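Local coordinates for protein benzoate transport porin BenP (PDB 5DL8) that forms an outer-membrane beta-barrel of the OprD porin family, through which small solutes such as benzoate probably pass, at residues 240-252 / 264-276. Residues are numbered along the deposited sequence; the frame is centred on the assembly and turned at random.
Sequences PTFALTSKFKYFN and AENIGLLETVKVK
Y250 reaches over to E265 on the neighbouring strand, and its ring is worth following outward. CB leaves the backbone with CG anti to N (chi1 174°), which runs the ring along its own strand toward N252. Y250 CD1 packs 3.9 Å from I267 CG1 at the ring edge, and Y250 CE1 passes close to the carboxylate. Y250 OH donates to E265 OE2, modelled at 2.5 Å, shorter than usual, so its exact length is doubtful. That oxygen lies in the ring plane, while the carboxylate as a whole stands nearly perpendicular to it, 87° away. N252 ND2 donates to the same Y250 OH (2.8 Å), so two bonds fix the hydroxyl.

Further along this face, F248 CE1 lies 3.9 Å from I267 CG2, and S246 OG donates to the syn side of E271 OE1 at 2.8 Å; the E271 chain bends back at chi2 (-70°) to meet it. On the other face a water hydrogen-bonds K249 O and N266 OD1, sitting at the edge of the F251 ring.

Paired backbone bonds from A243–K274 to F251–N266 join the antiparallel strands of this barrel hairpin. Detergent touches S246, F248 and L269, consistent with a membrane-facing outer surface; on the opposite face K249 NZ bonds Y230 OH and Y304 O. Strand 226-238 flanks 243-255, and strand 278-288 flanks 263-275, continuing the barrel wall.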
loop_
_atom_site.group_PDB
_atom_site.type_symbol
_atom_site.label_atom_id
_atom_site.label_comp_id
_atom_site.label_asym_id
_atom_site.label_seq_id
_atom_site.Cartn_x
_atom_site.Cartn_y
_atom_site.Cartn_z
ATOM N N PRO A 240 12.303 20.387 21.767
ATOM C CA PRO A 240 13.594 20.805 21.222
ATOM C C PRO A 240 14.481 19.627 20.659
ATOM O O PRO A 240 15.059 19.773 19.617
ATOM C CB PRO A 240 14.275 21.493 22.407
ATOM C CG PRO A 240 13.182 21.872 23.419
ATOM C CD PRO A 240 12.140 20.766 23.197
ATOM N N THR A 241 14.576 18.488 21.349
ATOM C CA THR A 241 15.556 17.466 21.060
ATOM C C THR A 241 14.951 16.101 20.598
ATOM O O THR A 241 15.716 15.154 20.332
ATOM C CB THR A 241 16.343 17.122 22.290
ATOM O OG1 THR A 241 15.540 16.330 23.126
ATOM C CG2 THR A 241 16.832 18.376 23.089
ATOM N N PHE A 242 13.627 15.967 20.507
ATOM C CA PHE A 242 13.014 14.788 19.915
ATOM C C PHE A 242 11.644 15.085 19.369
ATOM O O PHE A 242 11.095 16.118 19.686
ATOM C CB PHE A 242 12.942 13.630 20.911
ATOM C CG PHE A 242 12.059 13.855 22.038
ATOM C CD1 PHE A 242 12.540 14.483 23.190
ATOM C CD2 PHE A 242 10.754 13.451 21.989
ATOM C CE1 PHE A 242 11.703 14.749 24.262
ATOM C CE2 PHE A 242 9.929 13.666 23.046
ATOM C CZ PHE A 242 10.395 14.290 24.201
ATOM N N ALA A 243 11.094 14.186 18.560
ATOM C CA ALA A 243 9.661 14.288 18.176
ATOM C C ALA A 243 8.971 12.957 18.431
ATOM O O ALA A 243 9.487 11.927 18.008
ATOM C CB ALA A 243 9.481 14.661 16.689
ATOM N N LEU A 244 7.818 12.964 19.115
ATOM C CA LEU A 244 7.141 11.697 19.382
ATOM C C LEU A 244 5.855 11.679 18.607
ATOM O O LEU A 244 5.080 12.605 18.669
ATOM C CB LEU A 244 6.898 11.477 20.869
ATOM C CG LEU A 244 5.969 10.300 21.171
ATOM C CD1 LEU A 244 6.746 8.964 20.897
ATOM C CD2 LEU A 244 5.349 10.347 22.559
ATOM N N THR A 245 5.685 10.601 17.870
ATOM C CA THR A 245 4.506 10.334 17.049
ATOM C C THR A 245 3.669 9.220 17.698
ATOM O O THR A 245 4.182 8.098 17.938
ATOM C CB THR A 245 4.844 10.024 15.544
ATOM O OG1 THR A 245 5.261 11.258 14.985
ATOM C CG2 THR A 245 3.536 9.564 14.727
ATOM N N SER A 246 2.423 9.557 18.011
ATOM C CA SER A 246 1.435 8.615 18.572
ATOM C C SER A 246 0.268 8.438 17.638
ATOM O O SER A 246 -0.464 9.436 17.322
ATOM C CB SER A 246 0.826 9.170 19.846
ATOM O OG SER A 246 1.952 9.518 20.642
ATOM N N LYS A 247 0.042 7.189 17.308
ATOM C CA LYS A 247 -1.049 6.865 16.497
ATOM C C LYS A 247 -1.992 5.862 17.137
ATOM O O LYS A 247 -1.509 4.879 17.693
ATOM C CB LYS A 247 -0.556 6.216 15.246
ATOM C CG LYS A 247 0.065 7.158 14.329
ATOM C CD LYS A 247 0.415 6.436 13.016
ATOM C CE LYS A 247 1.593 7.074 12.260
ATOM N NZ LYS A 247 1.785 6.417 10.935
ATOM N N PHE A 248 -3.314 6.096 16.987
ATOM C CA PHE A 248 -4.316 5.113 17.362
ATOM C C PHE A 248 -5.107 4.815 16.181
ATOM O O PHE A 248 -5.632 5.731 15.615
ATOM C CB PHE A 248 -5.233 5.683 18.428
ATOM C CG PHE A 248 -6.436 4.825 18.782
ATOM C CD1 PHE A 248 -6.320 3.753 19.650
ATOM C CD2 PHE A 248 -7.727 5.180 18.328
ATOM C CE1 PHE A 248 -7.481 2.960 19.967
ATOM C CE2 PHE A 248 -8.910 4.414 18.672
ATOM C CZ PHE A 248 -8.788 3.315 19.513
ATOM N N LYS A 249 -5.268 3.543 15.880
ATOM C CA LYS A 249 -6.006 3.131 14.745
ATOM C C LYS A 249 -7.105 2.109 15.088
ATOM O O LYS A 249 -6.847 1.113 15.769
ATOM C CB LYS A 249 -5.036 2.513 13.718
ATOM C CG LYS A 249 -4.003 3.586 13.319
ATOM C CD LYS A 249 -2.868 3.100 12.488
ATOM C CE LYS A 249 -2.142 4.147 11.736
ATOM N NZ LYS A 249 -2.816 4.486 10.501
ATOM N N TYR A 250 -8.313 2.314 14.543
ATOM C CA TYR A 250 -9.450 1.380 14.749
ATOM C C TYR A 250 -10.077 1.025 13.428
ATOM O O TYR A 250 -10.497 1.890 12.646
ATOM C CB TYR A 250 -10.490 1.926 15.701
ATOM C CG TYR A 250 -11.753 1.046 15.832
ATOM C CD1 TYR A 250 -11.769 -0.026 16.667
ATOM C CD2 TYR A 250 -12.916 1.321 15.136
ATOM C CE1 TYR A 250 -12.912 -0.839 16.809
ATOM C CE2 TYR A 250 -14.042 0.595 15.302
ATOM C CZ TYR A 250 -14.018 -0.522 16.122
ATOM O OH TYR A 250 -15.114 -1.351 16.237
ATOM N N PHE A 251 -10.073 -0.255 13.168
ATOM C CA PHE A 251 -10.797 -0.820 12.009
ATOM C C PHE A 251 -11.994 -1.719 12.462
ATOM O O PHE A 251 -11.847 -2.593 13.358
ATOM C CB PHE A 251 -9.884 -1.696 11.070
ATOM C CG PHE A 251 -8.799 -0.974 10.335
ATOM C CD1 PHE A 251 -7.614 -0.719 10.921
ATOM C CD2 PHE A 251 -8.946 -0.660 9.040
ATOM C CE1 PHE A 251 -6.599 -0.043 10.248
ATOM C CE2 PHE A 251 -7.973 -0.018 8.321
ATOM C CZ PHE A 251 -6.784 0.302 8.905
ATOM N N ASN A 252 -13.069 -1.634 11.706
ATOM C CA ASN A 252 -14.200 -2.561 11.898
ATOM C C ASN A 252 -14.609 -3.070 10.535
ATOM O O ASN A 252 -14.958 -2.265 9.720
ATOM C CB ASN A 252 -15.393 -1.816 12.485
ATOM C CG ASN A 252 -16.529 -2.730 13.051
ATOM O OD1 ASN A 252 -17.342 -3.345 12.311
ATOM N ND2 ASN A 252 -16.634 -2.747 14.355
ATOM N N ALA A 264 -14.800 -8.779 12.276
ATOM C CA ALA A 264 -13.522 -8.444 12.898
ATOM C C ALA A 264 -13.274 -6.988 13.204
ATOM O O ALA A 264 -13.574 -6.089 12.393
ATOM C CB ALA A 264 -12.357 -8.962 11.999
ATOM N N GLU A 265 -12.625 -6.788 14.330
ATOM C CA GLU A 265 -12.088 -5.428 14.705
ATOM C C GLU A 265 -10.551 -5.530 14.752
ATOM O O GLU A 265 -10.000 -6.594 15.208
ATOM C CB GLU A 265 -12.523 -4.978 16.088
ATOM C CG GLU A 265 -13.991 -4.758 16.188
ATOM C CD GLU A 265 -14.377 -4.359 17.634
ATOM O OE1 GLU A 265 -14.321 -5.273 18.516
ATOM O OE2 GLU A 265 -14.613 -3.129 17.886
ATOM N N ASN A 266 -9.889 -4.452 14.387
ATOM C CA ASN A 266 -8.382 -4.355 14.516
ATOM C C ASN A 266 -8.033 -3.068 15.229
ATOM O O ASN A 266 -8.316 -1.947 14.778
ATOM C CB ASN A 266 -7.703 -4.559 13.171
ATOM C CG ASN A 266 -6.200 -4.212 13.163
ATOM O OD1 ASN A 266 -5.675 -3.629 14.059
ATOM N ND2 ASN A 266 -5.548 -4.503 12.075
ATOM N N ILE A 267 -7.541 -3.228 16.435
ATOM C CA ILE A 267 -7.221 -2.087 17.230
ATOM C C ILE A 267 -5.700 -2.024 17.333
ATOM O O ILE A 267 -5.096 -3.006 17.721
ATOM C CB ILE A 267 -7.872 -2.206 18.668
ATOM C CG1 ILE A 267 -9.362 -2.456 18.467
ATOM C CG2 ILE A 267 -7.702 -0.943 19.418
ATOM C CD1 ILE A 267 -10.255 -2.469 19.715
ATOM N N GLY A 268 -5.155 -0.811 17.186
ATOM C CA GLY A 268 -3.734 -0.582 17.154
ATOM C C GLY A 268 -3.241 0.707 17.796
ATOM O O GLY A 268 -3.970 1.691 17.865
ATOM N N LEU A 269 -2.050 0.640 18.353
ATOM C CA LEU A 269 -1.354 1.762 18.943
ATOM C C LEU A 269 0.113 1.715 18.484
ATOM O O LEU A 269 0.785 0.670 18.574
ATOM C CB LEU A 269 -1.491 1.672 20.464
ATOM C CG LEU A 269 -0.794 2.847 21.195
ATOM C CD1 LEU A 269 -1.379 4.245 20.951
ATOM C CD2 LEU A 269 -0.684 2.642 22.735
ATOM N N LEU A 270 0.607 2.811 17.918
ATOM C CA LEU A 270 1.979 2.949 17.607
ATOM C C LEU A 270 2.582 4.183 18.182
ATOM O O LEU A 270 2.000 5.304 18.044
ATOM C CB LEU A 270 2.115 3.048 16.092
ATOM C CG LEU A 270 3.537 3.066 15.482
ATOM C CD1 LEU A 270 4.367 1.863 15.855
ATOM C CD2 LEU A 270 3.429 3.176 13.964
ATOM N N GLU A 271 3.773 4.025 18.748
ATOM C CA GLU A 271 4.516 5.171 19.283
ATOM C C GLU A 271 5.884 5.115 18.658
ATOM O O GLU A 271 6.633 4.181 18.958
ATOM C CB GLU A 271 4.771 5.108 20.785
ATOM C CG GLU A 271 3.581 4.994 21.651
ATOM C CD GLU A 271 2.786 6.258 21.653
ATOM O OE1 GLU A 271 3.358 7.337 21.599
ATOM O OE2 GLU A 271 1.560 6.160 21.608
ATOM N N THR A 272 6.274 6.203 18.044
ATOM C CA THR A 272 7.500 6.320 17.280
ATOM C C THR A 272 8.337 7.560 17.725
ATOM O O THR A 272 7.858 8.645 17.660
ATOM C CB THR A 272 7.009 6.382 15.786
ATOM O OG1 THR A 272 6.831 5.039 15.297
ATOM C CG2 THR A 272 7.856 7.157 14.864
ATOM N N VAL A 273 9.589 7.420 18.080
ATOM C CA VAL A 273 10.318 8.611 18.465
ATOM C C VAL A 273 11.528 8.835 17.502
ATOM O O VAL A 273 12.181 7.839 17.126
ATOM C CB VAL A 273 10.581 8.544 19.959
ATOM C CG1 VAL A 273 11.372 7.313 20.308
ATOM C CG2 VAL A 273 11.230 9.821 20.466
ATOM N N LYS A 274 11.677 10.077 16.969
ATOM C CA LYS A 274 12.898 10.554 16.225
ATOM C C LYS A 274 13.746 11.461 17.112
ATOM O O LYS A 274 13.273 12.573 17.556
ATOM C CB LYS A 274 12.541 11.435 15.040
ATOM C CG LYS A 274 12.214 10.672 13.762
ATOM C CD LYS A 274 10.819 11.034 13.249
ATOM C CE LYS A 274 10.566 10.565 11.838
ATOM N NZ LYS A 274 10.045 11.724 11.062
ATOM N N VAL A 275 14.958 10.992 17.394
ATOM C CA VAL A 275 15.982 11.804 18.018
ATOM C C VAL A 275 17.272 11.862 17.155
ATOM O O VAL A 275 17.899 10.789 16.960
ATOM C CB VAL A 275 16.470 11.169 19.307
ATOM C CG1 VAL A 275 17.193 12.204 20.111
ATOM C CG2 VAL A 275 15.400 10.482 20.070
ATOM N N LYS A 276 17.724 13.094 16.799
ATOM C CA LYS A 276 18.857 13.325 15.799
ATOM C C LYS A 276 18.640 12.327 14.643
ATOM O O LYS A 276 17.572 12.410 14.002
ATOM C CB LYS A 276 20.281 13.225 16.422
ATOM C CG LYS A 276 20.456 14.176 17.578
ATOM C CD LYS A 276 21.695 15.017 17.617
ATOM C CE LYS A 276 21.463 16.178 18.632
ATOM N NZ LYS A 276 22.760 16.849 18.943
HETATM O O HOH W 1 -5.424 -0.829 14.021
#